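Encapsidation protein (Bacillus phage phi29, PDB 5HD9) is the ATPase of the phage DNA packaging motor and probably couples ATP hydrolysis to driving the viral genome into the procapsid. Local coordinates at residues Pro6-Ser11 against Lys175-Tyr180; Lys32-Asn37 against Arg147-Cys152; Pro71-Val76 against Tyr83-Leu88; Ser96-Glu101 against Met138-Arg143; Phe117-Glu120 against Ser124-Ile127. One frame throughout, in Å; residues are numbered along the deposited sequence.

Contact 1: residues Pro6-Ser11 against Lys175-Tyr180; sequences PQKMLS and KRFNVY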
# COMPACT_ATOMS: atom_id res chain seq x y z
N PRO A 6 -11.29 6.69 0.01
CA PRO A 6 -10.89 5.50 -0.76
C PRO A 6 -12.04 4.55 -1.07
O PRO A 6 -11.81 3.51 -1.69
CB PRO A 6 -9.87 4.83 0.16
CG PRO A 6 -10.35 5.16 1.53
CD PRO A 6 -10.92 6.56 1.43
N GLN A 7 -13.26 4.89 -0.66
CA GLN A 7 -14.40 3.99 -0.81
C GLN A 7 -14.61 3.55 -2.25
O GLN A 7 -14.77 2.36 -2.52
CB GLN A 7 -15.68 4.65 -0.29
CG GLN A 7 -16.92 3.76 -0.42
CD GLN A 7 -18.20 4.46 -0.01
OE1 GLN A 7 -18.83 4.08 0.98
NE2 GLN A 7 -18.60 5.47 -0.76
N LYS A 8 -14.62 4.50 -3.19
CA LYS A 8 -14.88 4.15 -4.58
C LYS A 8 -13.78 3.26 -5.14
O LYS A 8 -14.05 2.27 -5.81
CB LYS A 8 -15.05 5.39 -5.45
CG LYS A 8 -15.44 5.06 -6.88
CD LYS A 8 -16.19 6.19 -7.56
CE LYS A 8 -16.17 6.05 -9.08
NZ LYS A 8 -16.60 7.30 -9.76
N MSE A 9 -12.53 3.62 -4.85
CA MSE A 9 -11.38 2.83 -5.29
C MSE A 9 -11.49 1.39 -4.77
O MSE A 9 -11.30 0.44 -5.53
CB MSE A 9 -10.07 3.46 -4.81
CG MSE A 9 -8.81 2.73 -5.25
SE MSE A 9 -8.20 1.38 -3.96
CE MSE A 9 -7.67 2.57 -2.50
N LEU A 10 -11.80 1.25 -3.49
CA LEU A 10 -11.89 -0.06 -2.85
C LEU A 10 -13.06 -0.88 -3.38
O LEU A 10 -12.99 -2.11 -3.43
CB LEU A 10 -12.02 0.10 -1.34
CG LEU A 10 -10.78 0.61 -0.61
CD1 LEU A 10 -11.15 1.13 0.77
CD2 LEU A 10 -9.74 -0.49 -0.50
N SER A 11 -14.13 -0.19 -3.78
CA SER A 11 -15.34 -0.87 -4.25
C SER A 11 -15.09 -1.66 -5.54
O SER A 11 -15.81 -2.61 -5.83
CB SER A 11 -16.47 0.15 -4.48
OG SER A 11 -16.19 0.98 -5.59
N LYS A 175 -9.02 10.56 -17.05
CA LYS A 175 -9.94 9.79 -16.21
C LYS A 175 -9.42 9.65 -14.78
O LYS A 175 -8.24 9.39 -14.58
CB LYS A 175 -10.16 8.40 -16.80
CG LYS A 175 -10.83 8.36 -18.16
CD LYS A 175 -10.94 6.92 -18.66
CE LYS A 175 -11.77 6.81 -19.93
NZ LYS A 175 -11.00 6.21 -21.06
N ARG A 176 -10.30 9.82 -13.80
CA ARG A 176 -9.91 9.53 -12.42
C ARG A 176 -9.64 8.04 -12.28
O ARG A 176 -8.68 7.65 -11.62
CB ARG A 176 -10.96 9.97 -11.41
CG ARG A 176 -10.55 9.60 -9.98
CD ARG A 176 -11.45 10.17 -8.90
NE ARG A 176 -10.99 9.75 -7.57
CZ ARG A 176 -11.29 10.37 -6.43
NH1 ARG A 176 -12.06 11.44 -6.43
NH2 ARG A 176 -10.81 9.90 -5.29
N PHE A 177 -10.47 7.22 -12.91
CA PHE A 177 -10.34 5.77 -12.82
C PHE A 177 -10.12 5.12 -14.18
O PHE A 177 -10.96 5.21 -15.08
CB PHE A 177 -11.58 5.15 -12.17
CG PHE A 177 -11.74 5.50 -10.71
CD1 PHE A 177 -10.98 4.85 -9.75
CD2 PHE A 177 -12.65 6.46 -10.31
CE1 PHE A 177 -11.12 5.16 -8.41
CE2 PHE A 177 -12.79 6.78 -8.97
CZ PHE A 177 -12.03 6.13 -8.03
N ASN A 178 -8.97 4.47 -14.31
CA ASN A 178 -8.70 3.56 -15.42
C ASN A 178 -8.82 2.13 -14.91
O ASN A 178 -8.06 1.71 -14.04
CB ASN A 178 -7.32 3.80 -16.01
CG ASN A 178 -7.28 5.02 -16.91
OD1 ASN A 178 -7.41 4.90 -18.13
ND2 ASN A 178 -7.12 6.19 -16.31
N VAL A 179 -9.78 1.40 -15.46
CA VAL A 179 -10.19 0.11 -14.91
C VAL A 179 -9.78 -1.05 -15.80
O VAL A 179 -9.96 -1.00 -17.02
CB VAL A 179 -11.72 0.06 -14.70
CG1 VAL A 179 -12.13 -1.24 -14.02
CG2 VAL A 179 -12.19 1.26 -13.89
N TYR A 180 -9.22 -2.08 -15.18
CA TYR A 180 -8.82 -3.30 -15.88
C TYR A 180 -9.36 -4.49 -15.11
O TYR A 180 -9.91 -4.32 -14.02
CB TYR A 180 -7.30 -3.35 -16.02
CG TYR A 180 -6.71 -2.05 -16.51
CD1 TYR A 180 -6.38 -1.04 -15.62
CD2 TYR A 180 -6.49 -1.82 -17.86
CE1 TYR A 180 -5.85 0.16 -16.06
CE2 TYR A 180 -5.96 -0.62 -18.31
CZ TYR A 180 -5.64 0.37 -17.40
OH TYR A 180 -5.12 1.56 -17.83
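K8 and F177 show how a lysine on a short helix can serve as an apolar arm. CG of K8 stands anti to the backbone N (chi1 -175°), and the extended chain beyond it runs across the phenyl ring at a slant. CB comes first, 4.0 Å from F177 CZ; CG is equally near CZ and CE2, 3.8 Å from each; CD is 3.7 Å from CE2. CE makes the nearest approach, 3.5 Å from F177 CE2, and the amine NZ still lies only 3.9 Å from that same carbon. M9, a selenomethionine, meets the ring at CE1, away from the CE2 carbon that K8 CE approaches, with its CA 3.9 Å and its CB 4.1 Å from F177 CE1, while its bent end turns away into the interior. There it meets M31 of helix 26-42, I151 and L184. CG of R176 sits over one face of the phenyl, offset toward its rim, and R176 forms a salt bridge with E186. The contact thus joins helix 7-11 to strand 177-179, an outermost strand of the sheet. Its chemistry is that of methylenes against an aromatic ring: the K8 amine rides at the exposed margin while the hydrophobic part of its chain shields F177.

Contact 2: residues Lys32-Asn37 against Arg147-Cys152; sequences KVYPIN and RVRCIC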
# COMPACT_ATOMS: atom_id res chain seq x y z
N LYS A 32 -3.43 4.02 6.05
CA LYS A 32 -3.06 3.57 7.39
C LYS A 32 -4.36 3.21 8.13
O LYS A 32 -4.46 2.16 8.76
CB LYS A 32 -2.27 4.64 8.15
CG LYS A 32 -0.84 4.90 7.66
CD LYS A 32 -0.12 5.88 8.59
CE LYS A 32 1.32 6.20 8.18
NZ LYS A 32 1.83 5.46 7.00
N VAL A 33 -5.35 4.10 8.03
CA VAL A 33 -6.63 3.92 8.71
C VAL A 33 -7.38 2.67 8.26
O VAL A 33 -7.95 1.95 9.08
CB VAL A 33 -7.56 5.15 8.48
CG1 VAL A 33 -8.98 4.88 9.02
CG2 VAL A 33 -6.98 6.38 9.14
N TYR A 34 -7.38 2.41 6.95
CA TYR A 34 -8.17 1.30 6.41
C TYR A 34 -7.72 -0.05 6.96
O TYR A 34 -8.53 -0.78 7.53
CB TYR A 34 -8.12 1.31 4.88
CG TYR A 34 -8.75 0.08 4.26
CD1 TYR A 34 -10.13 -0.06 4.19
CD2 TYR A 34 -7.97 -0.95 3.74
CE1 TYR A 34 -10.71 -1.18 3.63
CE2 TYR A 34 -8.54 -2.07 3.18
CZ TYR A 34 -9.91 -2.18 3.13
OH TYR A 34 -10.48 -3.30 2.56
N PRO A 35 -6.43 -0.41 6.80
CA PRO A 35 -6.00 -1.72 7.33
C PRO A 35 -6.11 -1.84 8.85
O PRO A 35 -6.37 -2.93 9.34
CB PRO A 35 -4.54 -1.83 6.87
CG PRO A 35 -4.12 -0.43 6.53
CD PRO A 35 -5.35 0.27 6.06
N ILE A 36 -5.92 -0.74 9.57
CA ILE A 36 -6.08 -0.77 11.03
C ILE A 36 -7.52 -1.11 11.38
O ILE A 36 -7.77 -1.88 12.31
CB ILE A 36 -5.68 0.58 11.67
CG1 ILE A 36 -4.16 0.76 11.58
CG2 ILE A 36 -6.11 0.64 13.13
CD1 ILE A 36 -3.68 2.15 11.92
N ASN A 37 -8.47 -0.55 10.64
CA ASN A 37 -9.88 -0.85 10.86
C ASN A 37 -10.21 -2.29 10.51
O ASN A 37 -11.03 -2.92 11.18
CB ASN A 37 -10.77 0.10 10.05
CG ASN A 37 -11.16 1.34 10.82
OD1 ASN A 37 -11.84 1.26 11.85
ND2 ASN A 37 -10.75 2.50 10.32
N ARG A 147 -11.37 -10.68 -1.56
CA ARG A 147 -11.24 -9.63 -0.56
C ARG A 147 -9.81 -9.44 -0.08
O ARG A 147 -9.56 -9.27 1.12
CB ARG A 147 -12.16 -9.93 0.63
CG ARG A 147 -13.64 -9.91 0.27
CD ARG A 147 -14.50 -10.46 1.39
NE ARG A 147 -15.91 -10.49 1.02
CZ ARG A 147 -16.87 -11.03 1.77
NH1 ARG A 147 -16.57 -11.59 2.93
NH2 ARG A 147 -18.13 -11.00 1.35
N VAL A 148 -8.87 -9.50 -1.02
CA VAL A 148 -7.50 -9.10 -0.75
C VAL A 148 -7.14 -8.03 -1.77
O VAL A 148 -7.71 -7.99 -2.86
CB VAL A 148 -6.50 -10.28 -0.85
CG1 VAL A 148 -6.87 -11.37 0.14
CG2 VAL A 148 -6.45 -10.84 -2.26
N ARG A 149 -6.21 -7.16 -1.41
CA ARG A 149 -5.79 -6.12 -2.35
C ARG A 149 -4.44 -5.55 -2.00
O ARG A 149 -4.09 -5.38 -0.83
CB ARG A 149 -6.83 -5.01 -2.40
CG ARG A 149 -6.85 -4.11 -1.18
CD ARG A 149 -8.24 -3.55 -0.93
NE ARG A 149 -9.08 -4.53 -0.23
CZ ARG A 149 -10.26 -4.99 -0.66
NH1 ARG A 149 -10.79 -4.58 -1.81
NH2 ARG A 149 -10.91 -5.87 0.08
N CYS A 150 -3.67 -5.27 -3.05
CA CYS A 150 -2.43 -4.54 -2.93
C CYS A 150 -2.70 -3.14 -3.46
O CYS A 150 -3.25 -2.98 -4.55
CB CYS A 150 -1.31 -5.22 -3.72
SG CYS A 150 0.28 -4.36 -3.64
N ILE A 151 -2.33 -2.13 -2.68
CA ILE A 151 -2.55 -0.75 -3.06
C ILE A 151 -1.22 -0.00 -3.08
O ILE A 151 -0.56 0.14 -2.06
CB ILE A 151 -3.54 -0.05 -2.10
CG1 ILE A 151 -4.88 -0.80 -2.09
CG2 ILE A 151 -3.77 1.39 -2.53
CD1 ILE A 151 -5.63 -0.69 -0.80
N CYS A 152 -0.84 0.45 -4.27
CA CYS A 152 0.42 1.16 -4.47
C CYS A 152 0.16 2.65 -4.60
O CYS A 152 -0.71 3.06 -5.37
CB CYS A 152 1.14 0.62 -5.70
SG CYS A 152 1.42 -1.17 -5.66
O HOH W 1 -8.38 -5.81 2.08
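This is a water-mediated contact between a helix and the sheet it packs on: Y34, projecting from helix 26-42, brings its phenol oxygen over one face of the guanidinium of R149 at the start of strand 149-153. OH of Y34 lies 3.4 Å from R149 NE, but the angle is too poor for a direct hydrogen bond. A water makes the connection instead. It accepts from R149 NE at 2.7 Å, lying in the guanidinium plane, and is bonded more weakly to Y34 OH at 3.3 Å, where it sits at the edge of the phenol and in the ring plane. The two flat groups stand nearly perpendicular, 85° apart, and the water lies in the plane of each. In an ASCE P-loop ATPase the helix after the phosphate-binding loop packs against the central parallel sheet, and helix 26-42, whose first turn carries the end of a probable Walker A sequence, takes that place here. The tyrosine reaches the sheet with CG anti to its own main-chain nitrogen (chi1 172°). R149 bends at chi3 (81°), which turns its guanidinium toward the phenol. L10 of helix 7-11 touches the side chains of both partners. T111, on the neighbouring strand 109-115, also touches Y34, and D13 forms a long, weak ion pair with R149 NH1.

Contact 3: residues Pro71-Val76 against Tyr83-Leu88; sequences PDHELV and YIDGKL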
# COMPACT_ATOMS: atom_id res chain seq x y z
N PRO A 71 -8.01 6.10 19.77
CA PRO A 71 -7.51 6.42 21.11
C PRO A 71 -7.63 5.26 22.10
O PRO A 71 -6.80 5.15 23.00
CB PRO A 71 -8.40 7.59 21.54
CG PRO A 71 -9.66 7.41 20.76
CD PRO A 71 -9.22 6.87 19.43
N ASP A 72 -8.63 4.41 21.92
CA ASP A 72 -8.89 3.31 22.85
C ASP A 72 -8.28 2.00 22.37
O ASP A 72 -8.68 0.92 22.81
CB ASP A 72 -10.39 3.15 23.07
CG ASP A 72 -11.03 4.39 23.66
OD1 ASP A 72 -10.49 4.93 24.64
OD2 ASP A 72 -12.07 4.84 23.13
N HIS A 73 -7.33 2.11 21.45
CA HIS A 73 -6.56 0.96 21.00
C HIS A 73 -5.08 1.27 21.16
O HIS A 73 -4.65 2.40 20.92
CB HIS A 73 -6.88 0.62 19.54
CG HIS A 73 -8.27 0.08 19.34
ND1 HIS A 73 -8.59 -1.25 19.51
CD2 HIS A 73 -9.42 0.70 18.97
CE1 HIS A 73 -9.87 -1.42 19.27
NE2 HIS A 73 -10.40 -0.26 18.94
N GLU A 74 -4.31 0.28 21.60
CA GLU A 74 -2.88 0.46 21.79
C GLU A 74 -2.15 0.09 20.50
O GLU A 74 -2.09 -1.08 20.12
CB GLU A 74 -2.38 -0.37 22.98
CG GLU A 74 -1.19 0.24 23.72
CD GLU A 74 -1.46 1.66 24.21
OE1 GLU A 74 -2.64 1.97 24.51
OE2 GLU A 74 -0.51 2.46 24.29
N LEU A 75 -1.60 1.10 19.84
CA LEU A 75 -0.90 0.93 18.58
C LEU A 75 0.60 0.98 18.81
O LEU A 75 1.14 2.01 19.23
CB LEU A 75 -1.33 2.01 17.58
CG LEU A 75 -2.84 2.20 17.44
CD1 LEU A 75 -3.15 3.38 16.53
CD2 LEU A 75 -3.51 0.94 16.93
N VAL A 76 1.28 -0.13 18.53
CA VAL A 76 2.69 -0.29 18.88
C VAL A 76 3.52 -0.76 17.70
O VAL A 76 3.11 -1.63 16.93
CB VAL A 76 2.85 -1.30 20.05
CG1 VAL A 76 4.32 -1.62 20.30
CG2 VAL A 76 2.21 -0.75 21.31
N TYR A 83 1.75 -3.83 16.09
CA TYR A 83 0.90 -4.49 17.08
C TYR A 83 -0.30 -3.62 17.43
O TYR A 83 -0.16 -2.40 17.59
CB TYR A 83 1.69 -4.82 18.34
CG TYR A 83 2.91 -5.67 18.06
CD1 TYR A 83 4.06 -5.10 17.55
CD2 TYR A 83 2.90 -7.04 18.30
CE1 TYR A 83 5.18 -5.87 17.28
CE2 TYR A 83 4.01 -7.81 18.04
CZ TYR A 83 5.14 -7.23 17.53
OH TYR A 83 6.25 -8.00 17.27
N ILE A 84 -1.46 -4.25 17.53
CA ILE A 84 -2.68 -3.56 17.95
C ILE A 84 -3.28 -4.30 19.13
O ILE A 84 -3.64 -5.47 19.03
CB ILE A 84 -3.70 -3.47 16.80
CG1 ILE A 84 -3.08 -2.68 15.63
CG2 ILE A 84 -4.99 -2.81 17.28
CD1 ILE A 84 -4.00 -2.48 14.45
N ASP A 85 -3.38 -3.60 20.26
CA ASP A 85 -3.86 -4.19 21.51
C ASP A 85 -3.07 -5.45 21.87
O ASP A 85 -3.62 -6.41 22.40
CB ASP A 85 -5.35 -4.51 21.42
CG ASP A 85 -6.20 -3.27 21.21
OD1 ASP A 85 -5.84 -2.20 21.75
OD2 ASP A 85 -7.23 -3.36 20.51
N GLY A 86 -1.78 -5.43 21.58
CA GLY A 86 -0.89 -6.51 21.99
C GLY A 86 -0.84 -7.68 21.02
O GLY A 86 -0.12 -8.65 21.27
N LYS A 87 -1.59 -7.59 19.93
CA LYS A 87 -1.62 -8.65 18.93
C LYS A 87 -0.88 -8.23 17.66
O LYS A 87 -0.98 -7.08 17.24
CB LYS A 87 -3.06 -9.02 18.58
CG LYS A 87 -3.92 -9.33 19.79
CD LYS A 87 -5.26 -9.93 19.39
CE LYS A 87 -6.43 -9.17 20.00
NZ LYS A 87 -7.48 -10.09 20.52
N LEU A 88 -0.15 -9.16 17.07
CA LEU A 88 0.53 -8.90 15.80
C LEU A 88 -0.50 -8.60 14.72
O LEU A 88 -1.33 -9.45 14.40
CB LEU A 88 1.40 -10.09 15.40
CG LEU A 88 2.23 -9.92 14.12
CD1 LEU A 88 3.12 -8.68 14.19
CD2 LEU A 88 3.07 -11.16 13.88
O HOH W 2 -0.26 -3.35 20.73
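A β-hairpin of strands 75-78 and 81-84 is extended at its open end by the carboxylate of D85, which accepts from both H73 and E74. OD2 of D85 accepts from H73 ND1 at 2.7 Å, in the imidazole plane and through its syn lone pair. OD1 takes the backbone N of E74 at 2.9 Å, on its anti side and 31° out of the carboxylate plane. The main chain of D85 answers, its N donating to E74 O at 2.8 Å. Farther along, V76 and Y83 form an antiparallel hydrogen-bonded pair, with V76 N to Y83 O at 2.8 Å and Y83 N to V76 O at 2.7 Å. The ladder joins 75-78, an outermost strand within the chain, to the rest of the sheet, and the type I' turn from I84 to K87 leads on into strand 87-94. A water donating to E74 O and accepting from G86 N ties that turn to the hairpin. In the non-hydrogen-bonded pair, L75 CD2 lies 3.9 Å from I84 CG1, and I84 continues onto I36 and F39 of helix 26-42.

Contact 4: residues Ser96-Glu101 against Met138-Arg143; sequences SVWQSE and MDTVFR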
# COMPACT_ATOMS: atom_id res chain seq x y z
N SER A 96 13.39 -4.80 -1.06
CA SER A 96 14.75 -5.18 -1.42
C SER A 96 15.22 -6.46 -0.71
O SER A 96 16.08 -7.17 -1.23
CB SER A 96 15.72 -4.04 -1.09
OG SER A 96 15.69 -3.72 0.29
N VAL A 97 14.65 -6.74 0.46
CA VAL A 97 15.06 -7.92 1.24
C VAL A 97 13.89 -8.87 1.51
O VAL A 97 13.87 -9.56 2.53
CB VAL A 97 15.68 -7.51 2.60
CG1 VAL A 97 16.95 -6.71 2.37
CG2 VAL A 97 14.66 -6.74 3.45
N TRP A 98 12.93 -8.91 0.59
CA TRP A 98 11.75 -9.76 0.76
C TRP A 98 12.12 -11.24 0.86
O TRP A 98 11.48 -11.99 1.60
CB TRP A 98 10.77 -9.55 -0.40
CG TRP A 98 9.74 -10.65 -0.50
CD1 TRP A 98 9.50 -11.45 -1.58
CD2 TRP A 98 8.84 -11.07 0.53
NE1 TRP A 98 8.50 -12.34 -1.29
CE2 TRP A 98 8.07 -12.13 0.00
CE3 TRP A 98 8.60 -10.66 1.84
CZ2 TRP A 98 7.09 -12.78 0.74
CZ3 TRP A 98 7.62 -11.30 2.57
CH2 TRP A 98 6.88 -12.35 2.02
N GLN A 99 13.16 -11.65 0.14
CA GLN A 99 13.58 -13.05 0.15
C GLN A 99 13.90 -13.52 1.57
O GLN A 99 13.59 -14.66 1.93
CB GLN A 99 14.80 -13.26 -0.76
CG GLN A 99 16.14 -12.78 -0.22
CD GLN A 99 16.21 -11.27 -0.05
OE1 GLN A 99 15.57 -10.52 -0.80
NE2 GLN A 99 16.98 -10.81 0.92
N SER A 100 14.49 -12.64 2.37
CA SER A 100 14.87 -12.98 3.74
C SER A 100 13.67 -12.95 4.69
O SER A 100 13.67 -13.61 5.73
CB SER A 100 15.94 -12.02 4.25
OG SER A 100 17.21 -12.33 3.71
N GLU A 101 12.65 -12.18 4.32
CA GLU A 101 11.47 -12.03 5.17
C GLU A 101 10.49 -13.19 5.00
O GLU A 101 9.53 -13.31 5.76
CB GLU A 101 10.77 -10.71 4.85
CG GLU A 101 11.63 -9.48 5.10
CD GLU A 101 11.97 -9.29 6.56
OE1 GLU A 101 11.05 -9.02 7.36
OE2 GLU A 101 13.16 -9.41 6.92
N MSE A 138 2.97 -11.02 -2.89
CA MSE A 138 1.51 -11.09 -2.91
C MSE A 138 1.01 -12.54 -2.88
O MSE A 138 0.14 -12.87 -2.07
CB MSE A 138 0.97 -10.38 -4.15
CG MSE A 138 1.16 -8.88 -4.11
SE MSE A 138 0.69 -7.99 -5.77
CE MSE A 138 -1.19 -8.48 -5.82
N ASP A 139 1.55 -13.39 -3.74
CA ASP A 139 1.13 -14.79 -3.75
C ASP A 139 1.47 -15.48 -2.44
O ASP A 139 0.76 -16.38 -2.00
CB ASP A 139 1.77 -15.55 -4.92
CG ASP A 139 0.78 -15.89 -6.02
OD1 ASP A 139 -0.44 -15.99 -5.77
OD2 ASP A 139 1.23 -16.08 -7.17
N THR A 140 2.57 -15.07 -1.82
CA THR A 140 3.00 -15.69 -0.57
C THR A 140 2.00 -15.43 0.56
O THR A 140 1.66 -16.35 1.31
CB THR A 140 4.40 -15.18 -0.14
OG1 THR A 140 5.38 -15.57 -1.11
CG2 THR A 140 4.79 -15.76 1.22
N VAL A 141 1.52 -14.20 0.67
CA VAL A 141 0.70 -13.81 1.82
C VAL A 141 -0.81 -13.81 1.54
O VAL A 141 -1.60 -13.90 2.48
CB VAL A 141 1.11 -12.41 2.35
CG1 VAL A 141 2.58 -12.40 2.73
CG2 VAL A 141 0.80 -11.31 1.34
N PHE A 142 -1.20 -13.71 0.28
CA PHE A 142 -2.62 -13.80 -0.09
C PHE A 142 -3.01 -15.24 -0.40
O PHE A 142 -2.49 -15.85 -1.33
CB PHE A 142 -2.95 -12.90 -1.29
CG PHE A 142 -2.90 -11.43 -0.99
CD1 PHE A 142 -2.95 -10.95 0.31
CD2 PHE A 142 -2.81 -10.51 -2.02
CE1 PHE A 142 -2.91 -9.60 0.58
CE2 PHE A 142 -2.77 -9.15 -1.76
CZ PHE A 142 -2.82 -8.70 -0.46
N ARG A 143 -3.94 -15.76 0.39
CA ARG A 143 -4.40 -17.14 0.26
C ARG A 143 -5.21 -17.33 -1.02
O ARG A 143 -5.10 -18.37 -1.68
CB ARG A 143 -5.23 -17.53 1.48
CG ARG A 143 -5.53 -19.01 1.57
CD ARG A 143 -4.85 -19.62 2.79
NE ARG A 143 -5.36 -20.96 3.06
CZ ARG A 143 -5.34 -21.54 4.25
NH1 ARG A 143 -4.83 -20.91 5.30
NH2 ARG A 143 -5.83 -22.76 4.39
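NE1 of W98 donates to the side-chain OD1 of N136, and OG1 of T140 is hydrogen-bonded to the backbone O of that same asparagine, so the polar groups of the two residues that meet here share one partner. N136 lies one turn before T140 in helix 130-141. The last turn of that helix, where F142 N bonds to M138 O, presents T140 and V141 to the indole of W98. The tryptophan does nearly all the reaching, since the CA atoms of W98 and T140 are 10.7 Å apart. With CG anti to the main-chain nitrogen (chi1 164°), the ring system projects from the short, weakly bonded helix 98-101 and meets T140 head-on with its six-membered ring. CB of T140 lies in the indole plane, at the edge, 3.7 Å from W98 CZ2. Its OG1 and CG2 branches are each 3.8 Å from that same atom, so the aromatic edge fits against the fork of the threonine. V141 is a looser neighbour, its CG1 4.4 Å from W98 CH2. V141 also touches I112 of strand 109-115, which places the contact beside the sheet. Chemically, then, the asparagine takes up the polar groups and leaves van der Waals packing between the segments, and the indole N-H bond probably helps to set how the ring is turned.

Contact 5: residues Phe117-Glu120 against Ser124-Ile127; sequences FIRE and SNYI
The aliphatic start of R119 lies over one face of Y126: CG stands above the centre of the phenol, 3.7 Å from the ring centroid and 8° off its normal, a CH-pi contact. The same tyrosine turns its hydroxyl back to the main chain, where R119 N donates to Y126 OH at 3.0 Å, with an angle of 149° at the hydrogen. I118 CG2 flanks that oxygen at 3.6 Å, and the carbonyl O of F117 approaches the ring edge, in plane, 3.6 Å from Y126 CE1. Bends at chi2 and chi3 then carry the guanidinium beyond the ring to N125, whose ND2 lies over its face, 3.6 Å from R119 NH2. N125 itself is the centre of an inverse gamma turn; farther out, its O is bonded to the hydroxyl of Y52, while R51 NH2 holds F117 O. These contacts lie within the loop that follows strand 109-115, probably the Walker B strand of this ASCE-type P-loop domain.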
# COMPACT_ATOMS: atom_id res chain seq x y z
N PHE A 117 5.76 3.94 -4.71
CA PHE A 117 6.18 2.81 -5.54
C PHE A 117 6.85 3.23 -6.85
O PHE A 117 7.43 2.39 -7.55
CB PHE A 117 4.99 1.91 -5.86
CG PHE A 117 4.11 2.41 -6.98
CD1 PHE A 117 3.13 3.36 -6.74
CD2 PHE A 117 4.27 1.93 -8.27
CE1 PHE A 117 2.33 3.83 -7.76
CE2 PHE A 117 3.47 2.39 -9.30
CZ PHE A 117 2.49 3.34 -9.05
N ILE A 118 6.77 4.51 -7.19
CA ILE A 118 7.46 5.04 -8.36
C ILE A 118 8.77 5.67 -7.92
O ILE A 118 8.78 6.53 -7.04
CB ILE A 118 6.60 6.08 -9.11
CG1 ILE A 118 5.32 5.44 -9.64
CG2 ILE A 118 7.39 6.71 -10.25
CD1 ILE A 118 4.31 6.43 -10.20
N ARG A 119 9.88 5.24 -8.51
CA ARG A 119 11.17 5.84 -8.20
C ARG A 119 11.10 7.29 -8.66
O ARG A 119 11.22 7.59 -9.84
CB ARG A 119 12.32 5.09 -8.87
CG ARG A 119 12.75 3.84 -8.13
CD ARG A 119 13.32 4.15 -6.74
NE ARG A 119 14.60 4.83 -6.79
CZ ARG A 119 15.22 5.35 -5.74
NH1 ARG A 119 14.65 5.29 -4.54
NH2 ARG A 119 16.39 5.95 -5.88
N GLU A 120 10.93 8.18 -7.68
CA GLU A 120 10.35 9.49 -7.91
C GLU A 120 11.36 10.62 -7.83
O GLU A 120 11.81 10.94 -6.73
CB GLU A 120 9.22 9.73 -6.89
CG GLU A 120 8.64 11.16 -6.86
CD GLU A 120 8.01 11.54 -5.52
OE1 GLU A 120 8.22 10.82 -4.52
OE2 GLU A 120 7.30 12.56 -5.48
N SER A 124 15.70 5.65 -12.47
CA SER A 124 15.08 4.34 -12.53
C SER A 124 15.93 3.33 -11.75
O SER A 124 16.38 2.32 -12.30
CB SER A 124 14.89 3.90 -13.98
OG SER A 124 13.77 4.54 -14.56
N ASN A 125 16.14 3.62 -10.47
CA ASN A 125 16.83 2.72 -9.57
C ASN A 125 15.80 1.79 -8.93
O ASN A 125 15.62 1.77 -7.71
CB ASN A 125 17.61 3.51 -8.51
CG ASN A 125 18.32 2.61 -7.51
OD1 ASN A 125 18.67 1.47 -7.81
ND2 ASN A 125 18.53 3.13 -6.30
N TYR A 126 15.10 1.04 -9.77
CA TYR A 126 14.20 -0.00 -9.31
C TYR A 126 15.02 -1.25 -9.01
O TYR A 126 16.14 -1.40 -9.50
CB TYR A 126 13.12 -0.31 -10.35
CG TYR A 126 12.12 0.80 -10.56
CD1 TYR A 126 11.00 0.91 -9.75
CD2 TYR A 126 12.29 1.73 -11.58
CE1 TYR A 126 10.08 1.92 -9.95
CE2 TYR A 126 11.38 2.74 -11.78
CZ TYR A 126 10.27 2.83 -10.96
OH TYR A 126 9.35 3.84 -11.15
N ILE A 127 14.46 -2.15 -8.22
CA ILE A 127 15.09 -3.43 -7.95
C ILE A 127 15.01 -4.28 -9.22
O ILE A 127 14.03 -4.21 -9.95
CB ILE A 127 14.41 -4.14 -6.75
CG1 ILE A 127 14.63 -3.33 -5.47
CG2 ILE A 127 14.95 -5.55 -6.57
CD1 ILE A 127 13.61 -3.60 -4.39

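In the fold
Contact 1 joins a segment near the N terminus to strand 177-179, late in the chain, and the other four lie within its span: contact 2 brackets contacts 3, 4 and 5, and contact 5 falls between the segments of contact 4. Contacts 1, 2 and 3 reach one mixed sheet, from outermost strand 177-179 through central strand 149-153 to outermost strand 75-78; the centres of 1 and 3 are about 30 Å apart. Contacts 1 and 2 meet through L10 and M9, and 2 and 3 through I36 and I84. Strand 149-153 is also touched by F142 of contact 4 and F117 of contact 5, while contact 3 joins through helix 26-42, into which the probable P-loop runs.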